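Long-range contacts in uncharacterized protein (Wolinella succinogenes, PDB 3JYG), which is of unknown function but belongs to the 6-pyruvoyl tetrahydropterin synthase family and carries a bound zinc ion: residues W20-N25 and P32-R37; Y5-E10 and G58-F63; P95-K100 and E116-E121; R80-I85 and V133-V138. All blocks are in the same frame, centred on the assembly; numbering follows the deposited sequence.

Interaction 1: W20-N25 and P32-R37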
loop_
_atom_site.group_PDB
_atom_site.type_symbol
_atom_site.label_atom_id
_atom_site.label_comp_id
_atom_site.label_asym_id
_atom_site.label_seq_id
_atom_site.Cartn_x
_atom_site.Cartn_y
_atom_site.Cartn_z
ATOM N N TRP A 20 -11.721 7.886 -24.262
ATOM C CA TRP A 20 -12.192 7.899 -25.654
ATOM C C TRP A 20 -11.012 7.631 -26.604
ATOM O O TRP A 20 -11.181 7.059 -27.662
ATOM C CB TRP A 20 -12.928 9.224 -25.955
ATOM C CG TRP A 20 -12.086 10.509 -25.862
ATOM C CD1 TRP A 20 -12.043 11.423 -24.808
ATOM C CD2 TRP A 20 -11.192 11.022 -26.875
ATOM N NE1 TRP A 20 -11.173 12.454 -25.125
ATOM C CE2 TRP A 20 -10.643 12.232 -26.379
ATOM C CE3 TRP A 20 -10.814 10.569 -28.169
ATOM C CZ2 TRP A 20 -9.710 13.006 -27.125
ATOM C CZ3 TRP A 20 -9.912 11.333 -28.906
ATOM C CH2 TRP A 20 -9.377 12.542 -28.379
ATOM N N SER A 21 -9.822 8.024 -26.165
ATOM C CA SER A 21 -8.625 7.965 -26.964
ATOM C C SER A 21 -7.820 6.658 -26.820
ATOM O O SER A 21 -6.713 6.547 -27.359
ATOM C CB SER A 21 -7.729 9.116 -26.515
ATOM O OG SER A 21 -7.373 8.952 -25.143
ATOM N N GLN A 22 -8.334 5.686 -26.076
ATOM C CA GLN A 22 -7.551 4.494 -25.797
ATOM C C GLN A 22 -6.990 3.818 -27.091
ATOM O O GLN A 22 -7.744 3.567 -28.048
ATOM C CB GLN A 22 -8.382 3.487 -24.976
ATOM C CG GLN A 22 -7.573 2.202 -24.611
ATOM C CD GLN A 22 -8.450 1.034 -24.177
ATOM O OE1 GLN A 22 -9.594 0.862 -24.664
ATOM N NE2 GLN A 22 -7.917 0.216 -23.271
ATOM N N GLU A 23 -5.686 3.519 -27.119
ATOM C CA GLU A 23 -5.147 2.618 -28.177
ATOM C C GLU A 23 -4.312 1.486 -27.564
ATOM O O GLU A 23 -3.674 1.688 -26.532
ATOM C CB GLU A 23 -4.283 3.373 -29.194
ATOM C CG GLU A 23 -4.981 4.469 -29.944
ATOM C CD GLU A 23 -3.996 5.386 -30.697
ATOM O OE1 GLU A 23 -2.899 4.911 -31.123
ATOM O OE2 GLU A 23 -4.323 6.582 -30.865
ATOM N N LEU A 24 -4.295 0.312 -28.199
ATOM C CA LEU A 24 -3.501 -0.817 -27.693
ATOM C C LEU A 24 -2.448 -1.346 -28.689
ATOM O O LEU A 24 -2.722 -1.467 -29.896
ATOM C CB LEU A 24 -4.412 -1.961 -27.251
ATOM C CG LEU A 24 -5.339 -1.581 -26.097
ATOM C CD1 LEU A 24 -6.303 -2.719 -25.902
ATOM C CD2 LEU A 24 -4.493 -1.315 -24.815
ATOM N N ASN A 25 -1.254 -1.646 -28.166
ATOM C CA ASN A 25 -0.263 -2.487 -28.860
ATOM C C ASN A 25 -0.634 -3.973 -28.614
ATOM O O ASN A 25 -0.479 -4.485 -27.492
ATOM C CB ASN A 25 1.152 -2.158 -28.350
ATOM C CG ASN A 25 2.248 -2.922 -29.094
ATOM O OD1 ASN A 25 2.042 -4.037 -29.563
ATOM N ND2 ASN A 25 3.417 -2.318 -29.191
ATOM N N PRO A 32 -6.893 -6.983 -29.133
ATOM C CA PRO A 32 -6.906 -5.572 -29.590
ATOM C C PRO A 32 -8.144 -4.758 -29.151
ATOM O O PRO A 32 -8.204 -3.550 -29.415
ATOM C CB PRO A 32 -6.846 -5.681 -31.123
ATOM C CG PRO A 32 -7.085 -7.152 -31.459
ATOM C CD PRO A 32 -7.385 -7.902 -30.167
ATOM N N CYS A 33 -9.103 -5.395 -28.474
ATOM C CA CYS A 33 -10.394 -4.752 -28.165
ATOM C C CYS A 33 -10.227 -3.517 -27.275
ATOM O O CYS A 33 -9.607 -3.593 -26.211
ATOM C CB CYS A 33 -11.397 -5.740 -27.533
ATOM S SG CYS A 33 -13.121 -5.074 -27.434
ATOM N N LEU A 34 -10.802 -2.398 -27.721
ATOM C CA LEU A 34 -10.675 -1.100 -27.035
ATOM C C LEU A 34 -11.792 -0.851 -26.023
ATOM O O LEU A 34 -12.527 0.114 -26.100
ATOM C CB LEU A 34 -10.566 0.038 -28.067
ATOM C CG LEU A 34 -9.419 -0.102 -29.077
ATOM C CD1 LEU A 34 -9.609 0.853 -30.262
ATOM C CD2 LEU A 34 -8.033 0.080 -28.375
ATOM N N SER A 35 -11.880 -1.746 -25.057
ATOM C CA SER A 35 -12.977 -1.792 -24.097
ATOM C C SER A 35 -13.126 -0.531 -23.218
ATOM O O SER A 35 -14.226 -0.200 -22.794
ATOM C CB SER A 35 -12.845 -3.078 -23.252
ATOM O OG SER A 35 -11.868 -2.961 -22.211
ATOM N N CYS A 36 -12.022 0.177 -22.954
ATOM C CA CYS A 36 -12.064 1.400 -22.160
ATOM C C CYS A 36 -12.772 2.555 -22.927
ATOM O O CYS A 36 -13.240 3.533 -22.298
ATOM C CB CYS A 36 -10.650 1.796 -21.747
ATOM S SG CYS A 36 -10.348 2.257 -20.006
ATOM N N ARG A 37 -12.896 2.422 -24.270
ATOM C CA ARG A 37 -13.723 3.387 -25.042
ATOM C C ARG A 37 -15.232 3.202 -24.757
ATOM O O ARG A 37 -16.055 4.064 -25.132
ATOM C CB ARG A 37 -13.445 3.336 -26.579
ATOM C CG ARG A 37 -12.025 3.770 -26.968
ATOM C CD ARG A 37 -11.853 3.818 -28.497
ATOM N NE ARG A 37 -10.474 4.132 -28.878
ATOM C CZ ARG A 37 -10.108 4.758 -30.008
ATOM N NH1 ARG A 37 -11.013 5.155 -30.897
ATOM N NH2 ARG A 37 -8.822 4.999 -30.249
HETATM O O HOH W 1 -8.864 -2.232 -22.263
#
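The carbonyl oxygen of Q22 is gripped twice by R37, whose guanidinium meets it side-on with NE at 2.9 Å and NH2 at 2.8 Å. The two segments flank the short helix 26-29 in the excursion between strands 3-17 and 40-52, and L34 forms the centre of an inverse gamma turn just before a 3-10 segment. Both nitrogens have Q22 O nearly in the guanidinium plane, but they use the acceptor differently: NE lies in the carbonyl plane on a lone pair, while NH2 sits 43° out of that plane. W20 O lies 3.2 Å above one face of the guanidinium and L34 CD1 3.6 Å above the other, both toward the rim, which should restrict its rotation.

The side chain of Q22 accepts as well. It is stretched out, chi1 of -178° turning CG away from the backbone N, and so reaches the 3-10 segment, where OE1 takes a weak bond from C36 N at 3.0 Å. Its NE2 binds D62 of the second subunit, tying the excursion to the trimer. The C36 side chain comes within about 4 Å of the zinc ion held by H17, H40 and H42. Further along, the L24 and L34 side chains run alongside each other, heading opposite ways, with L24 CG 3.9 Å from L34 CD2. One water links the segments, accepting from Q22 NE2 and bonded to S35 OG at 3.1 Å.

Interaction 2: Y5-E10 and G58-F63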
loop_
_atom_site.group_PDB
_atom_site.type_symbol
_atom_site.label_atom_id
_atom_site.label_comp_id
_atom_site.label_asym_id
_atom_site.label_seq_id
_atom_site.Cartn_x
_atom_site.Cartn_y
_atom_site.Cartn_z
ATOM N N TYR A 5 8.224 13.001 7.767
ATOM C CA TYR A 5 6.961 12.581 8.363
ATOM C C TYR A 5 5.903 12.731 7.281
ATOM O O TYR A 5 5.839 13.772 6.607
ATOM C CB TYR A 5 6.615 13.466 9.553
ATOM C CG TYR A 5 7.651 13.474 10.645
ATOM C CD1 TYR A 5 8.582 14.522 10.737
ATOM C CD2 TYR A 5 7.717 12.450 11.564
ATOM C CE1 TYR A 5 9.573 14.530 11.724
ATOM C CE2 TYR A 5 8.698 12.446 12.573
ATOM C CZ TYR A 5 9.620 13.491 12.629
ATOM O OH TYR A 5 10.559 13.526 13.622
ATOM N N GLN A 6 5.071 11.715 7.101
ATOM C CA GLN A 6 3.992 11.813 6.114
ATOM C C GLN A 6 2.668 11.360 6.737
ATOM O O GLN A 6 2.680 10.580 7.684
ATOM C CB GLN A 6 4.287 10.965 4.867
ATOM C CG GLN A 6 5.385 11.497 3.947
ATOM C CD GLN A 6 5.551 10.670 2.649
ATOM O OE1 GLN A 6 4.922 9.633 2.488
ATOM N NE2 GLN A 6 6.403 11.156 1.718
ATOM N N ILE A 7 1.542 11.861 6.226
ATOM C CA ILE A 7 0.248 11.262 6.557
ATOM C C ILE A 7 -0.427 10.943 5.238
ATOM O O ILE A 7 -0.102 11.575 4.237
ATOM C CB ILE A 7 -0.650 12.140 7.475
ATOM C CG1 ILE A 7 -0.853 13.553 6.901
ATOM C CG2 ILE A 7 -0.054 12.174 8.889
ATOM C CD1 ILE A 7 -2.264 14.162 7.172
ATOM N N ALA A 8 -1.324 9.955 5.218
ATOM C CA ALA A 8 -2.049 9.641 4.011
ATOM C C ALA A 8 -3.501 9.401 4.367
ATOM O O ALA A 8 -3.796 8.726 5.380
ATOM C CB ALA A 8 -1.508 8.406 3.393
ATOM N N LYS A 9 -4.398 9.875 3.511
ATOM C CA LYS A 9 -5.806 9.641 3.766
ATOM C C LYS A 9 -6.516 9.297 2.477
ATOM O O LYS A 9 -6.226 9.900 1.444
ATOM C CB LYS A 9 -6.441 10.857 4.443
ATOM C CG LYS A 9 -7.953 10.710 4.617
ATOM C CD LYS A 9 -8.525 11.312 5.905
ATOM C CE LYS A 9 -9.951 10.773 6.091
ATOM N NZ LYS A 9 -10.738 11.621 7.030
ATOM N N GLU A 10 -7.445 8.341 2.588
ATOM C CA GLU A 10 -8.252 7.765 1.488
ATOM C C GLU A 10 -9.627 8.435 1.369
ATOM O O GLU A 10 -10.254 8.815 2.390
ATOM C CB GLU A 10 -8.442 6.240 1.676
ATOM C CG GLU A 10 -7.117 5.489 1.988
ATOM C CD GLU A 10 -7.224 3.954 1.949
ATOM O OE1 GLU A 10 -8.346 3.389 1.973
ATOM O OE2 GLU A 10 -6.165 3.302 1.885
ATOM N N GLY A 58 2.752 16.920 17.580
ATOM C CA GLY A 58 2.731 15.495 17.237
ATOM C C GLY A 58 2.114 15.190 15.874
ATOM O O GLY A 58 1.822 14.031 15.577
HETATM N N MSE A 59 1.893 16.217 15.041
HETATM C CA MSE A 59 1.297 15.974 13.739
HETATM C C MSE A 59 2.017 16.570 12.551
HETATM O O MSE A 59 2.684 17.598 12.642
HETATM C CB MSE A 59 -0.142 16.483 13.737
HETATM C CG MSE A 59 -1.051 15.742 14.692
HETATM SE SE MSE A 59 -2.811 16.624 14.542
HETATM C CE MSE A 59 -3.557 15.778 16.129
ATOM N N VAL A 60 1.867 15.914 11.418
ATOM C CA VAL A 60 2.201 16.533 10.136
ATOM C C VAL A 60 1.190 17.665 9.982
ATOM O O VAL A 60 1.548 18.845 9.946
ATOM C CB VAL A 60 2.049 15.525 8.978
ATOM C CG1 VAL A 60 2.046 16.278 7.643
ATOM C CG2 VAL A 60 3.169 14.506 9.018
ATOM N N THR A 61 -0.082 17.264 9.903
ATOM C CA THR A 61 -1.230 18.165 10.016
ATOM C C THR A 61 -2.447 17.301 10.391
ATOM O O THR A 61 -2.446 16.069 10.142
ATOM C CB THR A 61 -1.420 19.031 8.716
ATOM O OG1 THR A 61 -2.311 20.125 8.970
ATOM C CG2 THR A 61 -1.963 18.194 7.514
ATOM N N ASP A 62 -3.472 17.885 11.002
ATOM C CA ASP A 62 -4.622 17.066 11.412
ATOM C C ASP A 62 -5.283 16.421 10.181
ATOM O O ASP A 62 -5.568 17.141 9.208
ATOM C CB ASP A 62 -5.671 17.886 12.192
ATOM C CG ASP A 62 -6.624 16.987 12.989
ATOM O OD1 ASP A 62 -7.511 16.349 12.397
ATOM O OD2 ASP A 62 -6.469 16.883 14.221
ATOM N N PHE A 63 -5.517 15.095 10.228
ATOM C CA PHE A 63 -6.298 14.381 9.185
ATOM C C PHE A 63 -7.555 15.153 8.771
ATOM O O PHE A 63 -7.858 15.186 7.594
ATOM C CB PHE A 63 -6.705 12.936 9.598
ATOM C CG PHE A 63 -5.575 11.941 9.558
ATOM C CD1 PHE A 63 -4.996 11.567 8.344
ATOM C CD2 PHE A 63 -5.084 11.379 10.745
ATOM C CE1 PHE A 63 -3.943 10.667 8.306
ATOM C CE2 PHE A 63 -4.013 10.459 10.716
ATOM C CZ PHE A 63 -3.449 10.100 9.486
HETATM O O HOH W 2 -10.458 14.650 5.968
#
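I7 wedges between V60 and F63, and this apolar cluster, with Y5, is the tightly packed part of a contact in which the loop after strand 40-52 packs along the long strand 3-17. The family has the tunnelling fold (T-fold), in which a largely antiparallel sheet with helices on one side joins the sheets of other subunits. In I7, chi1 of 54° tucks CG1 between the two backbone branches, from where CD1 reaches T61 O at 3.5 Å. CG2, the other branch, lies 4.0 Å from V60 CB, while the branch point itself, I7 CB, approaches F63 CE1 at 3.7 Å. V60 also extends the apolar patch toward the start of the strand, where its CG2 touches Y5 CB at 3.6 Å.

No hydrogen bond joins the two segments directly; the strand spends its backbone on its neighbours, pairing with strand 40-52 and, antiparallel, with a strand of the third subunit, so the sheet continues across the interface as the T-fold requires. V60 N also bonds to E142 of that subunit. Packing slackens toward K9, whose CB stays 4.2 Å from F63 CD1. There the link becomes watery: a single water accepts from K9 NZ at 3.2 Å and donates to F63 O at 3.1 Å.

Interaction 3: P95-K100 and E116-E121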
loop_
_atom_site.group_PDB
_atom_site.type_symbol
_atom_site.label_atom_id
_atom_site.label_comp_id
_atom_site.label_asym_id
_atom_site.label_seq_id
_atom_site.Cartn_x
_atom_site.Cartn_y
_atom_site.Cartn_z
ATOM N N PRO A 95 -26.421 16.868 -26.307
ATOM C CA PRO A 95 -26.877 17.570 -27.509
ATOM C C PRO A 95 -27.362 19.006 -27.281
ATOM O O PRO A 95 -27.175 19.850 -28.167
ATOM C CB PRO A 95 -28.009 16.655 -28.037
ATOM C CG PRO A 95 -28.540 15.945 -26.827
ATOM C CD PRO A 95 -27.222 15.633 -26.081
ATOM N N HIS A 96 -27.915 19.307 -26.096
ATOM C CA HIS A 96 -28.370 20.653 -25.768
ATOM C C HIS A 96 -27.238 21.629 -25.557
ATOM O O HIS A 96 -27.489 22.815 -25.397
ATOM C CB HIS A 96 -29.261 20.641 -24.508
ATOM C CG HIS A 96 -30.540 19.890 -24.688
ATOM N ND1 HIS A 96 -30.602 18.510 -24.661
ATOM C CD2 HIS A 96 -31.804 20.320 -24.924
ATOM C CE1 HIS A 96 -31.852 18.123 -24.852
ATOM N NE2 HIS A 96 -32.602 19.203 -25.006
ATOM N N PHE A 97 -26.002 21.118 -25.495
ATOM C CA PHE A 97 -24.811 21.915 -25.215
ATOM C C PHE A 97 -23.732 21.564 -26.250
ATOM O O PHE A 97 -22.535 21.566 -25.946
ATOM C CB PHE A 97 -24.299 21.632 -23.778
ATOM C CG PHE A 97 -25.269 22.049 -22.692
ATOM C CD1 PHE A 97 -26.209 21.144 -22.190
ATOM C CD2 PHE A 97 -25.265 23.357 -22.214
ATOM C CE1 PHE A 97 -27.133 21.531 -21.224
ATOM C CE2 PHE A 97 -26.157 23.754 -21.243
ATOM C CZ PHE A 97 -27.101 22.841 -20.735
ATOM N N ALA A 98 -24.153 21.254 -27.472
ATOM C CA ALA A 98 -23.213 20.779 -28.502
ATOM C C ALA A 98 -22.143 21.836 -28.852
ATOM O O ALA A 98 -21.030 21.491 -29.233
ATOM C CB ALA A 98 -23.969 20.309 -29.768
ATOM N N ASP A 99 -22.453 23.119 -28.631
ATOM C CA ASP A 99 -21.486 24.178 -28.926
ATOM C C ASP A 99 -20.500 24.384 -27.780
ATOM O O ASP A 99 -19.563 25.173 -27.898
ATOM C CB ASP A 99 -22.194 25.497 -29.309
ATOM C CG ASP A 99 -22.854 26.219 -28.124
ATOM O OD1 ASP A 99 -22.764 25.789 -26.944
ATOM O OD2 ASP A 99 -23.491 27.256 -28.399
ATOM N N LYS A 100 -20.753 23.707 -26.647
ATOM C CA LYS A 100 -19.866 23.765 -25.483
ATOM C C LYS A 100 -19.674 25.194 -24.986
ATOM O O LYS A 100 -18.642 25.495 -24.373
ATOM C CB LYS A 100 -18.476 23.189 -25.794
ATOM C CG LYS A 100 -18.444 21.843 -26.519
ATOM C CD LYS A 100 -16.974 21.521 -26.836
ATOM C CE LYS A 100 -16.883 20.197 -27.522
ATOM N NZ LYS A 100 -15.489 19.783 -27.881
ATOM N N GLU A 116 -29.863 27.075 -16.868
ATOM C CA GLU A 116 -30.732 28.058 -17.553
ATOM C C GLU A 116 -31.073 27.651 -18.972
ATOM O O GLU A 116 -32.204 27.834 -19.404
ATOM C CB GLU A 116 -30.116 29.465 -17.560
ATOM C CG GLU A 116 -30.024 30.097 -16.159
ATOM C CD GLU A 116 -31.400 30.422 -15.562
ATOM O OE1 GLU A 116 -32.317 30.862 -16.323
ATOM O OE2 GLU A 116 -31.564 30.224 -14.329
ATOM N N ARG A 117 -30.130 27.085 -19.701
ATOM C CA ARG A 117 -30.429 26.815 -21.094
ATOM C C ARG A 117 -31.340 25.586 -21.343
ATOM O O ARG A 117 -31.901 25.451 -22.432
ATOM C CB ARG A 117 -29.163 26.910 -21.984
ATOM C CG ARG A 117 -28.422 25.623 -22.351
ATOM C CD ARG A 117 -27.994 25.547 -23.887
ATOM N NE ARG A 117 -27.087 26.597 -24.397
ATOM C CZ ARG A 117 -26.099 26.405 -25.290
ATOM N NH1 ARG A 117 -25.848 25.204 -25.797
ATOM N NH2 ARG A 117 -25.336 27.428 -25.678
ATOM N N ILE A 118 -31.541 24.744 -20.312
ATOM C CA ILE A 118 -32.434 23.556 -20.414
ATOM C C ILE A 118 -33.654 23.602 -19.489
ATOM O O ILE A 118 -34.298 22.576 -19.209
ATOM C CB ILE A 118 -31.683 22.221 -20.174
ATOM C CG1 ILE A 118 -30.873 22.292 -18.864
ATOM C CG2 ILE A 118 -30.836 21.884 -21.397
ATOM C CD1 ILE A 118 -30.096 21.049 -18.554
ATOM N N LYS A 119 -33.934 24.797 -18.992
ATOM C CA LYS A 119 -35.094 25.086 -18.179
ATOM C C LYS A 119 -36.327 24.666 -18.976
ATOM O O LYS A 119 -36.414 24.903 -20.193
ATOM C CB LYS A 119 -35.112 26.578 -17.960
ATOM C CG LYS A 119 -35.550 27.052 -16.616
ATOM C CD LYS A 119 -35.806 28.573 -16.702
ATOM C CE LYS A 119 -36.390 28.945 -18.067
ATOM N NZ LYS A 119 -37.224 30.181 -18.050
ATOM N N GLY A 120 -37.259 24.014 -18.316
ATOM C CA GLY A 120 -38.435 23.481 -19.022
ATOM C C GLY A 120 -38.258 22.172 -19.796
ATOM O O GLY A 120 -39.223 21.679 -20.377
ATOM N N GLU A 121 -37.044 21.611 -19.842
ATOM C CA GLU A 121 -36.846 20.255 -20.355
ATOM C C GLU A 121 -37.432 19.259 -19.353
ATOM O O GLU A 121 -37.581 19.582 -18.174
ATOM C CB GLU A 121 -35.359 19.932 -20.563
ATOM C CG GLU A 121 -34.641 20.688 -21.665
ATOM C CD GLU A 121 -35.061 20.270 -23.071
ATOM O OE1 GLU A 121 -35.463 19.115 -23.274
ATOM O OE2 GLU A 121 -34.983 21.102 -23.992
HETATM O O HOH W 3 -25.295 24.192 -28.356
#
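Two beta turns face each other here, a type I turn from F97 to K100 and a type II turn from I118 to E121, and R117, just ahead of the second, reaches over to the first. Its NH1 gives a nearly straight bond (167°) to H96 O at 2.9 Å, the acceptor lying close to the guanidinium plane. The other terminal nitrogen, R117 NH2, forms a salt bridge with D99, meeting OD2 on its syn side at 3.3 Å. The carboxylate is turned 58° from the guanidinium plane, and weaker bonds run from both nitrogens to OD1. That oxygen also accepts from S101 N, a second partner that should help to orient the carboxylate. A water joins the same cluster, accepting from D99 N at 3.1 Å and, weakly, from R117 NH1.

Seen in the fold, the pair of turns brackets the hairpin of strands 103-105 and 110-113 at the edge of the mixed sheet. Beneath the polar bridge lies an apolar layer: the I118 side chain crosses those of H96 and F97 at about a right angle, its CG2 3.7 Å from both H96 CB and F97 CE1. Helix 123-131 closes this layer with Y129, which meets F97 edge-to-face and bonds through its OH to H96 ND1.

Interaction 4: R80-I85 and V133-V138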
loop_
_atom_site.group_PDB
_atom_site.type_symbol
_atom_site.label_atom_id
_atom_site.label_comp_id
_atom_site.label_asym_id
_atom_site.label_seq_id
_atom_site.Cartn_x
_atom_site.Cartn_y
_atom_site.Cartn_z
ATOM N N ARG A 80 -21.388 10.637 -10.448
ATOM C CA ARG A 80 -21.427 11.484 -11.653
ATOM C C ARG A 80 -20.802 10.753 -12.839
ATOM O O ARG A 80 -20.127 9.740 -12.661
ATOM C CB ARG A 80 -20.636 12.764 -11.434
ATOM C CG ARG A 80 -21.000 13.557 -10.203
ATOM C CD ARG A 80 -22.331 14.275 -10.334
ATOM N NE ARG A 80 -22.553 14.988 -9.061
ATOM C CZ ARG A 80 -23.612 15.724 -8.777
ATOM N NH1 ARG A 80 -24.546 15.940 -9.694
ATOM N NH2 ARG A 80 -23.691 16.312 -7.579
ATOM N N PHE A 81 -21.018 11.266 -14.044
ATOM C CA PHE A 81 -20.293 10.778 -15.203
ATOM C C PHE A 81 -19.223 11.843 -15.638
ATOM O O PHE A 81 -19.563 12.996 -15.993
ATOM C CB PHE A 81 -21.267 10.479 -16.338
ATOM C CG PHE A 81 -20.611 9.840 -17.566
ATOM C CD1 PHE A 81 -19.851 10.621 -18.449
ATOM C CD2 PHE A 81 -20.834 8.499 -17.859
ATOM C CE1 PHE A 81 -19.232 10.065 -19.595
ATOM C CE2 PHE A 81 -20.251 7.905 -19.008
ATOM C CZ PHE A 81 -19.424 8.716 -19.884
ATOM N N ILE A 82 -17.964 11.443 -15.645
ATOM C CA ILE A 82 -16.868 12.402 -15.949
ATOM C C ILE A 82 -16.542 12.320 -17.441
ATOM O O ILE A 82 -16.257 11.259 -17.984
ATOM C CB ILE A 82 -15.558 12.129 -15.144
ATOM C CG1 ILE A 82 -15.843 12.025 -13.626
ATOM C CG2 ILE A 82 -14.486 13.214 -15.471
ATOM C CD1 ILE A 82 -14.592 11.641 -12.778
ATOM N N ILE A 83 -16.630 13.455 -18.117
ATOM C CA ILE A 83 -16.468 13.451 -19.571
ATOM C C ILE A 83 -15.474 14.533 -20.015
ATOM O O ILE A 83 -15.514 15.671 -19.545
ATOM C CB ILE A 83 -17.800 13.595 -20.277
ATOM C CG1 ILE A 83 -17.665 13.286 -21.783
ATOM C CG2 ILE A 83 -18.383 15.015 -19.997
ATOM C CD1 ILE A 83 -19.041 13.248 -22.588
ATOM N N ASP A 84 -14.559 14.142 -20.911
ATOM C CA ASP A 84 -13.653 15.088 -21.534
ATOM C C ASP A 84 -14.491 16.057 -22.400
ATOM O O ASP A 84 -15.329 15.632 -23.196
ATOM C CB ASP A 84 -12.578 14.290 -22.328
ATOM C CG ASP A 84 -11.480 15.170 -22.966
ATOM O OD1 ASP A 84 -11.556 16.403 -22.991
ATOM O OD2 ASP A 84 -10.500 14.588 -23.474
ATOM N N ILE A 85 -14.312 17.368 -22.180
ATOM C CA ILE A 85 -14.813 18.376 -23.133
ATOM C C ILE A 85 -14.530 17.986 -24.602
ATOM O O ILE A 85 -15.328 18.277 -25.473
ATOM C CB ILE A 85 -14.280 19.824 -22.812
ATOM C CG1 ILE A 85 -14.988 20.926 -23.609
ATOM C CG2 ILE A 85 -12.721 19.945 -22.910
ATOM C CD1 ILE A 85 -16.488 21.099 -23.244
ATOM N N VAL A 133 -19.789 15.852 -15.180
ATOM C CA VAL A 133 -18.713 16.693 -14.695
ATOM C C VAL A 133 -17.795 16.811 -15.893
ATOM O O VAL A 133 -17.279 15.801 -16.377
ATOM C CB VAL A 133 -17.962 16.021 -13.531
ATOM C CG1 VAL A 133 -16.651 16.733 -13.245
ATOM C CG2 VAL A 133 -18.856 16.054 -12.255
ATOM N N VAL A 134 -17.645 18.035 -16.396
ATOM C CA VAL A 134 -16.906 18.212 -17.632
ATOM C C VAL A 134 -15.491 18.657 -17.312
ATOM O O VAL A 134 -15.309 19.592 -16.533
ATOM C CB VAL A 134 -17.616 19.190 -18.610
ATOM C CG1 VAL A 134 -16.810 19.328 -19.932
ATOM C CG2 VAL A 134 -19.063 18.714 -18.894
ATOM N N VAL A 135 -14.494 17.988 -17.906
ATOM C CA VAL A 135 -13.084 18.281 -17.560
ATOM C C VAL A 135 -12.255 18.461 -18.832
ATOM O O VAL A 135 -12.632 17.970 -19.872
ATOM C CB VAL A 135 -12.419 17.167 -16.645
ATOM C CG1 VAL A 135 -12.995 17.182 -15.153
ATOM C CG2 VAL A 135 -12.444 15.755 -17.327
ATOM N N ARG A 136 -11.091 19.090 -18.730
ATOM C CA ARG A 136 -10.265 19.334 -19.928
ATOM C C ARG A 136 -9.140 18.321 -20.087
ATOM O O ARG A 136 -7.974 18.731 -20.181
ATOM C CB ARG A 136 -9.635 20.751 -19.847
ATOM C CG ARG A 136 -10.634 21.925 -19.880
ATOM C CD ARG A 136 -9.862 23.315 -19.757
ATOM N NE ARG A 136 -8.944 23.472 -20.872
ATOM C CZ ARG A 136 -7.802 24.184 -20.895
ATOM N NH1 ARG A 136 -7.352 24.854 -19.836
ATOM N NH2 ARG A 136 -7.108 24.177 -22.018
ATOM N N PHE A 137 -9.464 17.019 -20.067
ATOM C CA PHE A 137 -8.483 15.960 -20.171
ATOM C C PHE A 137 -9.240 14.671 -20.333
ATOM O O PHE A 137 -10.410 14.571 -19.910
ATOM C CB PHE A 137 -7.546 15.834 -18.935
ATOM C CG PHE A 137 -8.255 15.761 -17.588
ATOM C CD1 PHE A 137 -8.281 16.891 -16.739
ATOM C CD2 PHE A 137 -8.830 14.578 -17.125
ATOM C CE1 PHE A 137 -8.935 16.846 -15.472
ATOM C CE2 PHE A 137 -9.463 14.509 -15.859
ATOM C CZ PHE A 137 -9.519 15.635 -15.028
ATOM N N VAL A 138 -8.576 13.677 -20.909
ATOM C CA VAL A 138 -9.184 12.336 -21.028
ATOM C C VAL A 138 -9.145 11.755 -19.629
ATOM O O VAL A 138 -8.077 11.699 -18.998
ATOM C CB VAL A 138 -8.445 11.460 -22.056
ATOM C CG1 VAL A 138 -6.945 11.184 -21.614
ATOM C CG2 VAL A 138 -9.166 10.141 -22.277
#
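V133 sits opposite I82 and spends both of its backbone polar groups on F81 and I83, which flank I82: its N donates to F81 O at 3.0 Å and its O accepts from I83 N at the same distance. V133 CG2 meanwhile meets R80 CB at 3.8 Å, the two side chains crossing at about a right angle.

V134 turns to the other face of the sheet, that of I83, and lies side by side with it, both side chains pointing the same way and their CG2 atoms 3.9 Å apart. CG1 of V134 instead touches I85 CD1, and F90 of helix 90-93 packs over this face.

V135 repeats the pattern of V133, its N donating to I83 O and its O receiving I85 N at 2.9 Å. The alternation of bonds to one residue's two neighbours is the signature of parallel strands, and strands 80-84 and 132-135 are adjacent parallel members of the mixed sheet, the connection between them running through helix 90-93, the hairpin 103-105/110-113 and helix 123-131. On the V133 face, V135 CG2 meets I82 CG2 at 3.8 Å.

At R136 the strand has ended, and R136 CA contacts I85 CG2. F137 O then comes within 3.3 Å of D84 CB. A chi1 of -176° carries the D84 carboxylate toward the F137-V138 backbone, where OD2 takes W20 NE1 and OD1 takes D86 N. Last comes V138, whose CB lies 4.0 Å from D84 OD2.

In the fold
Interaction 4 is the most central, touching 1 and 3 but not 2: its centre lies about 9 Å from that of the chain, whereas the other three sit 20 Å or more out. It meets interaction 1 through W20 and D84, their centres 18 Å apart, and interaction 3 through K100 NZ and I85 O, 17 Å apart. Interaction 2 lies about 38 Å from interaction 1, centre to centre, yet its strand 3-17 neighbours strand 80-84 in the one mixed sheet. Along the chain, 1 falls within the span of 2, and 3 within that of 4. Q22 of one copy bonds D62 of the next, so regions on opposite sides of the subunit's centre are brought together between copies.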